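Local coordinates for protein tapirin (Caldicellulosiruptor kristjanssonii, PDB 6N2B) that probably binds cellulose in cell adhesion, through a calcium-containing beta-helical C-terminal domain, at residues L436-D441 against I463-S468; I487-P492 against G503-E508; G213-L216 against K220-V223; D203-A208 against S540-T545. One frame throughout, in Å; residues are numbered along the deposited sequence.

Along the chain the first half of contact 4 comes first, followed by contact 3, contact 1 and contact 2, and the helix 536-546 then completes contact 4; some 330 residues separate its two halves. Contacts 1 and 2 lie on the same side of the chain's centre, their own centres 16 Å apart, while contact 3 is 8 Å from the chain's centre. Contact 3 touches contact 2 through K220 and K504, and contact 4 through V223 and A208; contact 4 touches contact 1 where S541 meets V439. Contacts 2 and 3 both pack on strands 520-522 and 526-531. These touches link the ends of the modelled chain to the beta-helix interior and, through V439, to the strand carrying calcium ligand L436.

Contact 1: residues L436-D441 against I463-S468; sequences LGSVYD and ITEVNS. With CA (calcium ion), chain C.
The backbones of strand 436-441 and helix 463-468 run roughly side by side, their axes 9.1 Å apart at closest approach and inclined by 34°, with L436 and E465 facing each other. The side chain of E465 bridges the gap. Its CG stands anti to the backbone N (chi1 -179°) and the chain then bends at chi2 (83°), which carries the carboxylate across to the calcium ion. There OE1 binds the metal at 2.5 Å, while the strand supplies a backbone ligand, L436 O, 2.7 Å from the calcium. E465 OE2 also lies 3.0 Å from the calcium, too long to count as a bond here, and accepts a hydrogen bond from S438 OG at 3.0 Å through its anti lone pair, the one directed away from OE1. S438 OG is itself hydrogen-bonded to K469 NZ, one helical turn beyond E465, and that lysine also forms a long, weak ion pair with OE2. The OE1 metal bond and the S438 bond together fix the carboxylate's rotation, and the nearby positive charges would probably favour its ionised form. Apolar packing is modest: L436 CD1 comes across the glutamate at a slant, 3.7 Å from E465 CB. D429, through both OD1 and its backbone O, and the backbone oxygens of V431 and A433 complete the shell, a calcium site in which a loop rich in carbonyl ligands is joined to a helix by one glutamate.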
loop_
_atom_site.group_PDB
_atom_site.type_symbol
_atom_site.label_atom_id
_atom_site.label_comp_id
_atom_site.label_asym_id
_atom_site.label_seq_id
_atom_site.Cartn_x
_atom_site.Cartn_y
_atom_site.Cartn_z
ATOM N N LEU A 436 -18.171 -18.553 11.792
ATOM C CA LEU A 436 -17.934 -17.140 12.060
ATOM C C LEU A 436 -18.479 -16.718 13.419
ATOM O O LEU A 436 -19.374 -17.342 13.986
ATOM C CB LEU A 436 -18.570 -16.262 10.985
ATOM C CG LEU A 436 -18.331 -16.560 9.512
ATOM C CD1 LEU A 436 -19.107 -15.555 8.647
ATOM C CD2 LEU A 436 -16.851 -16.509 9.205
ATOM N N GLY A 437 -17.907 -15.639 13.941
ATOM C CA GLY A 437 -18.527 -14.893 15.010
ATOM C C GLY A 437 -18.665 -13.442 14.594
ATOM O O GLY A 437 -18.025 -12.983 13.653
ATOM N N SER A 438 -19.513 -12.719 15.308
ATOM C CA SER A 438 -19.616 -11.301 15.022
ATOM C C SER A 438 -20.104 -10.549 16.250
ATOM O O SER A 438 -20.680 -11.125 17.175
ATOM C CB SER A 438 -20.544 -11.034 13.828
ATOM O OG SER A 438 -21.827 -11.588 14.049
ATOM N N VAL A 439 -19.836 -9.247 16.232
ATOM C CA VAL A 439 -20.419 -8.248 17.118
ATOM C C VAL A 439 -20.949 -7.120 16.241
ATOM O O VAL A 439 -20.291 -6.736 15.266
ATOM C CB VAL A 439 -19.368 -7.715 18.108
ATOM C CG1 VAL A 439 -19.859 -6.448 18.816
ATOM C CG2 VAL A 439 -18.976 -8.812 19.080
ATOM N N TYR A 440 -22.128 -6.589 16.572
ATOM C CA TYR A 440 -22.736 -5.549 15.750
ATOM C C TYR A 440 -23.169 -4.363 16.597
ATOM O O TYR A 440 -23.193 -4.422 17.824
ATOM C CB TYR A 440 -23.927 -6.084 14.949
ATOM C CG TYR A 440 -25.154 -6.461 15.753
ATOM C CD1 TYR A 440 -25.283 -7.730 16.321
ATOM C CD2 TYR A 440 -26.206 -5.560 15.910
ATOM C CE1 TYR A 440 -26.405 -8.080 17.040
ATOM C CE2 TYR A 440 -27.341 -5.906 16.619
ATOM C CZ TYR A 440 -27.436 -7.168 17.185
ATOM O OH TYR A 440 -28.571 -7.507 17.901
ATOM N N ASP A 441 -23.510 -3.270 15.913
ATOM C CA ASP A 441 -23.903 -2.004 16.536
ATOM C C ASP A 441 -24.994 -1.377 15.677
ATOM O O ASP A 441 -24.714 -0.898 14.573
ATOM C CB ASP A 441 -22.705 -1.066 16.673
ATOM C CG ASP A 441 -23.057 0.291 17.295
ATOM O OD1 ASP A 441 -24.254 0.593 17.547
ATOM O OD2 ASP A 441 -22.098 1.069 17.528
ATOM N N ILE A 463 -23.388 -13.940 4.271
ATOM C CA ILE A 463 -24.832 -13.740 4.159
ATOM C C ILE A 463 -25.558 -14.401 5.335
ATOM O O ILE A 463 -26.450 -13.802 5.955
ATOM C CB ILE A 463 -25.343 -14.276 2.806
ATOM C CG1 ILE A 463 -24.754 -13.480 1.646
ATOM C CG2 ILE A 463 -26.844 -14.238 2.741
ATOM C CD1 ILE A 463 -24.770 -14.248 0.360
ATOM N N THR A 464 -25.180 -15.642 5.665
ATOM C CA THR A 464 -25.779 -16.309 6.816
ATOM C C THR A 464 -25.540 -15.516 8.099
ATOM O O THR A 464 -26.490 -15.159 8.809
ATOM C CB THR A 464 -25.231 -17.734 6.954
ATOM O OG1 THR A 464 -25.548 -18.496 5.781
ATOM C CG2 THR A 464 -25.837 -18.427 8.164
ATOM N N GLU A 465 -24.274 -15.223 8.408
ATOM C CA GLU A 465 -23.948 -14.598 9.684
ATOM C C GLU A 465 -24.595 -13.225 9.822
ATOM O O GLU A 465 -25.231 -12.932 10.841
ATOM C CB GLU A 465 -22.436 -14.488 9.850
ATOM C CG GLU A 465 -22.028 -13.866 11.169
ATOM C CD GLU A 465 -22.015 -14.895 12.280
ATOM O OE1 GLU A 465 -22.190 -16.088 11.937
ATOM O OE2 GLU A 465 -21.826 -14.524 13.470
ATOM N N VAL A 466 -24.451 -12.365 8.812
ATOM C CA VAL A 466 -24.965 -11.001 8.934
ATOM C C VAL A 466 -26.478 -11.007 9.168
ATOM O O VAL A 466 -26.979 -10.360 10.093
ATOM C CB VAL A 466 -24.576 -10.161 7.698
ATOM C CG1 VAL A 466 -25.375 -8.882 7.638
ATOM C CG2 VAL A 466 -23.074 -9.826 7.706
ATOM N N ASN A 467 -27.225 -11.748 8.345
ATOM C CA ASN A 467 -28.682 -11.789 8.487
ATOM C C ASN A 467 -29.114 -12.300 9.849
ATOM O O ASN A 467 -30.142 -11.870 10.383
ATOM C CB ASN A 467 -29.301 -12.695 7.421
ATOM C CG ASN A 467 -29.538 -11.984 6.131
ATOM O OD1 ASN A 467 -30.416 -11.110 6.021
ATOM N ND2 ASN A 467 -28.763 -12.376 5.110
ATOM N N SER A 468 -28.392 -13.272 10.394
ATOM C CA SER A 468 -28.786 -13.795 11.691
ATOM C C SER A 468 -28.710 -12.713 12.766
ATOM O O SER A 468 -29.568 -12.649 13.656
ATOM C CB SER A 468 -27.906 -14.978 12.059
ATOM O OG SER A 468 -26.589 -14.517 12.346
HETATM CA CA CA C . -22.038 -17.424 14.024
#

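Contact 2: residues I487-P492 against G503-E508; sequences ITFSNP and GKLVIE
F489, whose ring meets L505 and I507, has its backbone held by hydrogen bonds to N521 and S523, the polar link of strand 487-489 to the neighbouring strand 520-522. This is parallel beta-helix architecture: 487-489 and 520-522 belong to a three-stranded parallel sheet, whereas 504-508 pairs with 526-531, so the contact joins two different faces of the coil through their side chains. The contact across the segments is wholly apolar, with four buried residues touching. With chi1 at -64°, the F489 ring is swung beside its own backbone N and over toward the second strand. L505 comes at it obliquely, and its CD2 branch does the touching: it lies 3.3 Å from F489 CD2 and 3.7 Å from F489 CE2, values that at this resolution indicate close contact but no more. The same methyl also meets the proline ring, 3.9 Å from P492 CB, and so touches both the aromatic ring and the proline. I487 CG2 lies over one face of the F489 ring, offset toward the rim. Around this cluster I522 touches F489, P492 and L505, and I527 packs on L505 and I507. Where the second strand begins, G503 and K504 both face N499 in a G1 beta bulge, with G503 at a positive phi of 63°. Farther along that strand, I507 reaches the ring with its terminal methyl, CD1 lying 4.1 Å from F489 CE2.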
loop_
_atom_site.group_PDB
_atom_site.type_symbol
_atom_site.label_atom_id
_atom_site.label_comp_id
_atom_site.label_asym_id
_atom_site.label_seq_id
_atom_site.Cartn_x
_atom_site.Cartn_y
_atom_site.Cartn_z
ATOM N N ILE A 487 -9.905 -14.697 2.523
ATOM C CA ILE A 487 -11.267 -14.264 2.266
ATOM C C ILE A 487 -11.581 -14.620 0.822
ATOM O O ILE A 487 -10.783 -14.328 -0.077
ATOM C CB ILE A 487 -11.427 -12.760 2.534
ATOM C CG1 ILE A 487 -11.330 -12.499 4.040
ATOM C CG2 ILE A 487 -12.712 -12.233 1.939
ATOM C CD1 ILE A 487 -11.354 -11.046 4.405
ATOM N N THR A 488 -12.714 -15.291 0.602
ATOM C CA THR A 488 -13.054 -15.787 -0.727
ATOM C C THR A 488 -14.496 -15.444 -1.046
ATOM O O THR A 488 -15.406 -15.876 -0.339
ATOM C CB THR A 488 -12.859 -17.297 -0.844
ATOM O OG1 THR A 488 -11.477 -17.625 -0.653
ATOM C CG2 THR A 488 -13.276 -17.739 -2.222
ATOM N N PHE A 489 -14.706 -14.704 -2.124
ATOM C CA PHE A 489 -16.037 -14.389 -2.602
ATOM C C PHE A 489 -16.229 -15.176 -3.897
ATOM O O PHE A 489 -15.828 -14.738 -4.976
ATOM C CB PHE A 489 -16.180 -12.897 -2.780
ATOM C CG PHE A 489 -16.053 -12.121 -1.492
ATOM C CD1 PHE A 489 -16.669 -12.570 -0.329
ATOM C CD2 PHE A 489 -15.307 -10.950 -1.435
ATOM C CE1 PHE A 489 -16.550 -11.857 0.863
ATOM C CE2 PHE A 489 -15.192 -10.226 -0.257
ATOM C CZ PHE A 489 -15.812 -10.677 0.891
ATOM N N SER A 490 -16.833 -16.362 -3.767
ATOM C CA SER A 490 -17.003 -17.294 -4.881
ATOM C C SER A 490 -18.129 -16.907 -5.818
ATOM O O SER A 490 -18.152 -17.363 -6.971
ATOM C CB SER A 490 -17.283 -18.709 -4.358
ATOM O OG SER A 490 -16.080 -19.451 -4.265
ATOM N N ASN A 491 -19.050 -16.099 -5.342
ATOM C CA ASN A 491 -20.263 -15.718 -6.026
ATOM C C ASN A 491 -20.640 -14.310 -5.576
ATOM O O ASN A 491 -21.730 -14.096 -5.030
ATOM C CB ASN A 491 -21.363 -16.730 -5.714
ATOM C CG ASN A 491 -22.290 -16.939 -6.879
ATOM O OD1 ASN A 491 -22.071 -16.390 -7.962
ATOM N ND2 ASN A 491 -23.341 -17.730 -6.672
ATOM N N PRO A 492 -19.766 -13.324 -5.785
ATOM C CA PRO A 492 -19.994 -12.003 -5.171
ATOM C C PRO A 492 -21.344 -11.359 -5.487
ATOM O O PRO A 492 -21.813 -10.549 -4.678
ATOM C CB PRO A 492 -18.832 -11.157 -5.717
ATOM C CG PRO A 492 -18.295 -11.918 -6.887
ATOM C CD PRO A 492 -18.527 -13.358 -6.583
ATOM N N GLY A 503 -19.718 -3.226 -11.363
ATOM C CA GLY A 503 -19.167 -4.569 -11.308
ATOM C C GLY A 503 -18.247 -4.811 -10.132
ATOM O O GLY A 503 -17.322 -5.629 -10.229
ATOM N N LYS A 504 -18.468 -4.118 -9.016
ATOM C CA LYS A 504 -17.581 -4.216 -7.868
ATOM C C LYS A 504 -18.355 -4.523 -6.589
ATOM O O LYS A 504 -19.461 -4.025 -6.371
ATOM C CB LYS A 504 -16.777 -2.921 -7.659
ATOM C CG LYS A 504 -15.884 -2.490 -8.806
ATOM C CD LYS A 504 -14.868 -1.468 -8.309
ATOM C CE LYS A 504 -14.151 -0.744 -9.441
ATOM N NZ LYS A 504 -14.161 -1.495 -10.724
ATOM N N LEU A 505 -17.759 -5.353 -5.750
ATOM C CA LEU A 505 -18.151 -5.462 -4.355
ATOM C C LEU A 505 -17.678 -4.222 -3.608
ATOM O O LEU A 505 -16.476 -3.964 -3.544
ATOM C CB LEU A 505 -17.490 -6.699 -3.779
ATOM C CG LEU A 505 -18.155 -7.544 -2.734
ATOM C CD1 LEU A 505 -19.651 -7.611 -3.007
ATOM C CD2 LEU A 505 -17.490 -8.908 -2.865
ATOM N N VAL A 506 -18.591 -3.447 -3.043
ATOM C CA VAL A 506 -18.228 -2.217 -2.338
ATOM C C VAL A 506 -18.282 -2.471 -0.826
ATOM O O VAL A 506 -19.350 -2.447 -0.204
ATOM C CB VAL A 506 -19.123 -1.050 -2.757
ATOM C CG1 VAL A 506 -18.773 0.179 -1.964
ATOM C CG2 VAL A 506 -18.965 -0.781 -4.245
ATOM N N ILE A 507 -17.125 -2.697 -0.214
ATOM C CA ILE A 507 -17.024 -2.867 1.226
ATOM C C ILE A 507 -16.602 -1.545 1.852
ATOM O O ILE A 507 -15.501 -1.046 1.582
ATOM C CB ILE A 507 -16.027 -3.971 1.591
ATOM C CG1 ILE A 507 -16.441 -5.298 0.947
ATOM C CG2 ILE A 507 -15.925 -4.085 3.104
ATOM C CD1 ILE A 507 -15.280 -6.217 0.653
ATOM N N GLU A 508 -17.460 -0.989 2.706
ATOM C CA GLU A 508 -17.161 0.221 3.459
ATOM C C GLU A 508 -16.833 -0.188 4.894
ATOM O O GLU A 508 -17.713 -0.674 5.622
ATOM C CB GLU A 508 -18.345 1.184 3.430
ATOM C CG GLU A 508 -18.846 1.544 2.036
ATOM C CD GLU A 508 -19.595 2.888 2.004
ATOM O OE1 GLU A 508 -19.444 3.670 2.964
ATOM O OE2 GLU A 508 -20.328 3.171 1.024
#

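Contact 3: residues G213-L216 against K220-V223; sequences GSFL and KFTV
F215 and F221 meet across a bend of the beta-helix, where the chain leaves strand 207-211, passes through 213-216 without regular structure, and enters strand 221-224. The aromatic interaction is the core of the contact. It is an offset T-shaped (edge-to-face) pair: the ring centroids are 5.8 Å apart, the planes stand at 69°, and the edge of F215 is directed toward the face of F221. The two side chains approach from opposite directions, each with CG anti to its own backbone N (chi1 171° for F215 and -172° for F221). These extended torsions let the rings meet although F215 CB and F221 CB are 10.0 Å apart, so the backbones themselves stay well separated. The surface buried between the two segments is correspondingly small, 69 Å², and comes from these two rings.

Apolar packing with other parts of the chain encloses the pair. I520 touches both phenylalanines, F518 adds to the surroundings of F215, and F240, I527 and L529 pack on F221. Such a setting is consistent with the layered hydrophobic interior of a beta-helix.

Polar interactions fix the two backbones separately. F215 is hydrogen-bonded through its backbone to R233, and the neighbouring S214 to S516; on the other side strand 221-224 lies in parallel pairing between 240-250 and 526-531. Within the aromatic pair the touching atom of F215 is the far corner of its ring: F221 CE1 lies near the plane of that ring, 3.9 Å from F215 CZ, and F221 CZ follows at 4.2 Å from the same atom.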
loop_
_atom_site.group_PDB
_atom_site.type_symbol
_atom_site.label_atom_id
_atom_site.label_comp_id
_atom_site.label_asym_id
_atom_site.label_seq_id
_atom_site.Cartn_x
_atom_site.Cartn_y
_atom_site.Cartn_z
ATOM N N GLY A 213 0.385 -10.825 8.494
ATOM C CA GLY A 213 1.282 -11.497 7.582
ATOM C C GLY A 213 1.332 -10.781 6.250
ATOM O O GLY A 213 1.454 -9.553 6.200
ATOM N N SER A 214 1.228 -11.538 5.166
ATOM C CA SER A 214 1.274 -10.985 3.828
ATOM C C SER A 214 -0.109 -10.485 3.406
ATOM O O SER A 214 -1.121 -10.722 4.076
ATOM C CB SER A 214 1.768 -12.033 2.843
ATOM O OG SER A 214 0.673 -12.821 2.393
ATOM N N PHE A 215 -0.140 -9.789 2.265
ATOM C CA PHE A 215 -1.369 -9.200 1.722
ATOM C C PHE A 215 -1.312 -9.338 0.206
ATOM O O PHE A 215 -0.594 -8.595 -0.467
ATOM C CB PHE A 215 -1.537 -7.745 2.127
ATOM C CG PHE A 215 -2.654 -7.053 1.412
ATOM C CD1 PHE A 215 -3.928 -7.589 1.408
ATOM C CD2 PHE A 215 -2.434 -5.864 0.747
ATOM C CE1 PHE A 215 -4.955 -6.948 0.756
ATOM C CE2 PHE A 215 -3.456 -5.224 0.088
ATOM C CZ PHE A 215 -4.718 -5.762 0.088
ATOM N N LEU A 216 -2.063 -10.292 -0.330
ATOM C CA LEU A 216 -2.100 -10.534 -1.768
ATOM C C LEU A 216 -3.515 -10.289 -2.261
ATOM O O LEU A 216 -4.339 -11.218 -2.295
ATOM C CB LEU A 216 -1.642 -11.948 -2.103
ATOM C CG LEU A 216 -0.326 -12.313 -1.393
ATOM C CD1 LEU A 216 -0.252 -13.791 -0.990
ATOM C CD2 LEU A 216 0.838 -11.914 -2.231
ATOM N N LYS A 220 -8.018 -6.190 -9.748
ATOM C CA LYS A 220 -9.038 -5.151 -9.591
ATOM C C LYS A 220 -9.378 -4.941 -8.119
ATOM O O LYS A 220 -10.391 -5.433 -7.614
ATOM C CB LYS A 220 -10.296 -5.495 -10.396
ATOM C CG LYS A 220 -10.501 -4.614 -11.596
ATOM C CD LYS A 220 -11.153 -3.284 -11.182
ATOM C CE LYS A 220 -11.461 -2.380 -12.387
ATOM N NZ LYS A 220 -10.376 -1.393 -12.689
ATOM N N PHE A 221 -8.519 -4.228 -7.409
ATOM C CA PHE A 221 -8.727 -3.972 -5.992
ATOM C C PHE A 221 -8.393 -2.515 -5.761
ATOM O O PHE A 221 -7.272 -2.075 -6.042
ATOM C CB PHE A 221 -7.853 -4.880 -5.123
ATOM C CG PHE A 221 -8.146 -4.803 -3.637
ATOM C CD1 PHE A 221 -7.486 -3.888 -2.827
ATOM C CD2 PHE A 221 -9.036 -5.685 -3.041
ATOM C CE1 PHE A 221 -7.730 -3.839 -1.449
ATOM C CE2 PHE A 221 -9.287 -5.627 -1.661
ATOM C CZ PHE A 221 -8.629 -4.702 -0.873
ATOM N N THR A 222 -9.374 -1.761 -5.299
ATOM C CA THR A 222 -9.181 -0.363 -4.969
ATOM C C THR A 222 -9.368 -0.206 -3.473
ATOM O O THR A 222 -10.368 -0.671 -2.919
ATOM C CB THR A 222 -10.173 0.531 -5.709
ATOM O OG1 THR A 222 -9.980 0.425 -7.125
ATOM C CG2 THR A 222 -9.994 1.957 -5.262
ATOM N N VAL A 223 -8.406 0.423 -2.817
ATOM C CA VAL A 223 -8.598 0.915 -1.468
ATOM C C VAL A 223 -8.622 2.440 -1.521
ATOM O O VAL A 223 -7.757 3.076 -2.140
ATOM C CB VAL A 223 -7.538 0.370 -0.498
ATOM C CG1 VAL A 223 -6.158 0.485 -1.083
ATOM C CG2 VAL A 223 -7.632 1.119 0.811
#

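Contact 4: residues D203-A208 against S540-T545; sequences DLFEYA and SSITST
A short 3-10 turn, 204-206, at the N-terminal start of the modelled chain packs here on the C-terminal helix 536-546 through L204 and F205 against I542 and T543. F205 carries most of the contact. Its CG stands beside the backbone N (chi1 -61°), and the far end of the ring extends to the helix: CE1 lies 4.0 Å from I542 CG2, the ring and the isoleucine passing one another head to tail. T543 arrives at about a right angle, its OG1 at the ring edge near the plane and 3.5 Å from F205 CZ. That is packing only, since the hydroxyl is hydrogen-bonded to E539 O one turn back in its own helix. L204 backs the arrangement; its CD2 lies over one face of the F205 ring, toward the rim, and is 4.2 Å from I542 CG2. The turn itself is held by E206 N bonding to D203 O at 3.0 Å. Further ties run to residues around the helix: Y548 OH is hydrogen-bonded to L204 N, and D203 forms a salt bridge with R533. The whole is lateral packing of a helix on the outside of a beta-helix, bringing the two ends of the modelled chain together.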
loop_
_atom_site.group_PDB
_atom_site.type_symbol
_atom_site.label_atom_id
_atom_site.label_comp_id
_atom_site.label_asym_id
_atom_site.label_seq_id
_atom_site.Cartn_x
_atom_site.Cartn_y
_atom_site.Cartn_z
ATOM N N ASP A 203 -1.682 3.660 14.555
ATOM C CA ASP A 203 -3.004 3.332 15.079
ATOM C C ASP A 203 -3.647 2.251 14.223
ATOM O O ASP A 203 -3.888 2.466 13.034
ATOM C CB ASP A 203 -3.884 4.579 15.086
ATOM C CG ASP A 203 -5.224 4.348 15.730
ATOM O OD1 ASP A 203 -5.371 3.369 16.495
ATOM O OD2 ASP A 203 -6.133 5.171 15.467
ATOM N N LEU A 204 -3.972 1.113 14.841
ATOM C CA LEU A 204 -4.562 0.007 14.094
ATOM C C LEU A 204 -5.862 0.416 13.410
ATOM O O LEU A 204 -6.158 -0.043 12.302
ATOM C CB LEU A 204 -4.799 -1.188 15.022
ATOM C CG LEU A 204 -5.691 -2.348 14.563
ATOM C CD1 LEU A 204 -4.942 -3.339 13.680
ATOM C CD2 LEU A 204 -6.228 -3.054 15.775
ATOM N N PHE A 205 -6.643 1.286 14.041
ATOM C CA PHE A 205 -7.946 1.648 13.498
ATOM C C PHE A 205 -7.874 2.689 12.390
ATOM O O PHE A 205 -8.927 3.087 11.872
ATOM C CB PHE A 205 -8.856 2.109 14.641
ATOM C CG PHE A 205 -9.081 1.029 15.653
ATOM C CD1 PHE A 205 -9.947 -0.019 15.377
ATOM C CD2 PHE A 205 -8.356 0.998 16.828
ATOM C CE1 PHE A 205 -10.124 -1.050 16.279
ATOM C CE2 PHE A 205 -8.519 -0.033 17.719
ATOM C CZ PHE A 205 -9.412 -1.058 17.446
ATOM N N GLU A 206 -6.668 3.126 12.012
ATOM C CA GLU A 206 -6.471 3.945 10.826
ATOM C C GLU A 206 -6.385 3.112 9.548
ATOM O O GLU A 206 -6.533 3.656 8.451
ATOM C CB GLU A 206 -5.216 4.810 11.004
ATOM C CG GLU A 206 -4.479 5.262 9.712
ATOM C CD GLU A 206 -5.306 6.199 8.800
ATOM O OE1 GLU A 206 -6.302 6.801 9.267
ATOM O OE2 GLU A 206 -4.963 6.312 7.597
ATOM N N TYR A 207 -6.223 1.802 9.645
ATOM C CA TYR A 207 -5.918 1.012 8.462
ATOM C C TYR A 207 -7.186 0.538 7.753
ATOM O O TYR A 207 -8.147 0.092 8.392
ATOM C CB TYR A 207 -4.991 -0.147 8.836
ATOM C CG TYR A 207 -3.618 0.439 9.042
ATOM C CD1 TYR A 207 -3.275 1.064 10.247
ATOM C CD2 TYR A 207 -2.697 0.468 8.001
ATOM C CE1 TYR A 207 -2.033 1.646 10.421
ATOM C CE2 TYR A 207 -1.451 1.057 8.161
ATOM C CZ TYR A 207 -1.126 1.648 9.366
ATOM O OH TYR A 207 0.115 2.235 9.500
ATOM N N ALA A 208 -7.204 0.728 6.427
ATOM C CA ALA A 208 -8.182 0.047 5.595
ATOM C C ALA A 208 -7.809 -1.423 5.441
ATOM O O ALA A 208 -8.678 -2.309 5.478
ATOM C CB ALA A 208 -8.286 0.738 4.239
ATOM N N SER A 540 -14.087 -1.583 20.486
ATOM C CA SER A 540 -14.026 -2.342 21.730
ATOM C C SER A 540 -14.031 -3.839 21.455
ATOM O O SER A 540 -13.286 -4.595 22.088
ATOM C CB SER A 540 -15.192 -1.948 22.643
ATOM O OG SER A 540 -15.139 -2.647 23.880
ATOM N N SER A 541 -14.843 -4.285 20.498
ATOM C CA SER A 541 -14.849 -5.701 20.155
ATOM C C SER A 541 -13.497 -6.151 19.600
ATOM O O SER A 541 -12.983 -7.211 19.977
ATOM C CB SER A 541 -15.964 -5.984 19.155
ATOM O OG SER A 541 -15.862 -7.327 18.725
ATOM N N ILE A 542 -12.909 -5.357 18.699
ATOM C CA ILE A 542 -11.626 -5.722 18.100
ATOM C C ILE A 542 -10.505 -5.610 19.129
ATOM O O ILE A 542 -9.623 -6.477 19.201
ATOM C CB ILE A 542 -11.343 -4.842 16.861
ATOM C CG1 ILE A 542 -12.385 -5.103 15.768
ATOM C CG2 ILE A 542 -9.888 -5.035 16.347
ATOM C CD1 ILE A 542 -12.361 -4.098 14.648
ATOM N N THR A 543 -10.498 -4.526 19.913
ATOM C CA THR A 543 -9.474 -4.372 20.937
ATOM C C THR A 543 -9.510 -5.547 21.898
ATOM O O THR A 543 -8.468 -6.126 22.235
ATOM C CB THR A 543 -9.662 -3.049 21.693
ATOM O OG1 THR A 543 -9.559 -1.942 20.791
ATOM C CG2 THR A 543 -8.603 -2.892 22.752
ATOM N N SER A 544 -10.712 -5.945 22.315
ATOM C CA SER A 544 -10.850 -7.097 23.194
ATOM C C SER A 544 -10.372 -8.374 22.506
ATOM O O SER A 544 -9.580 -9.131 23.070
ATOM C CB SER A 544 -12.300 -7.208 23.644
ATOM O OG SER A 544 -12.597 -8.520 24.066
ATOM N N THR A 545 -10.812 -8.607 21.267
ATOM C CA THR A 545 -10.519 -9.863 20.573
ATOM C C THR A 545 -9.017 -10.057 20.335
ATOM O O THR A 545 -8.473 -11.149 20.545
ATOM C CB THR A 545 -11.283 -9.881 19.250
ATOM O OG1 THR A 545 -12.676 -10.034 19.516
ATOM C CG2 THR A 545 -10.828 -11.009 18.360
#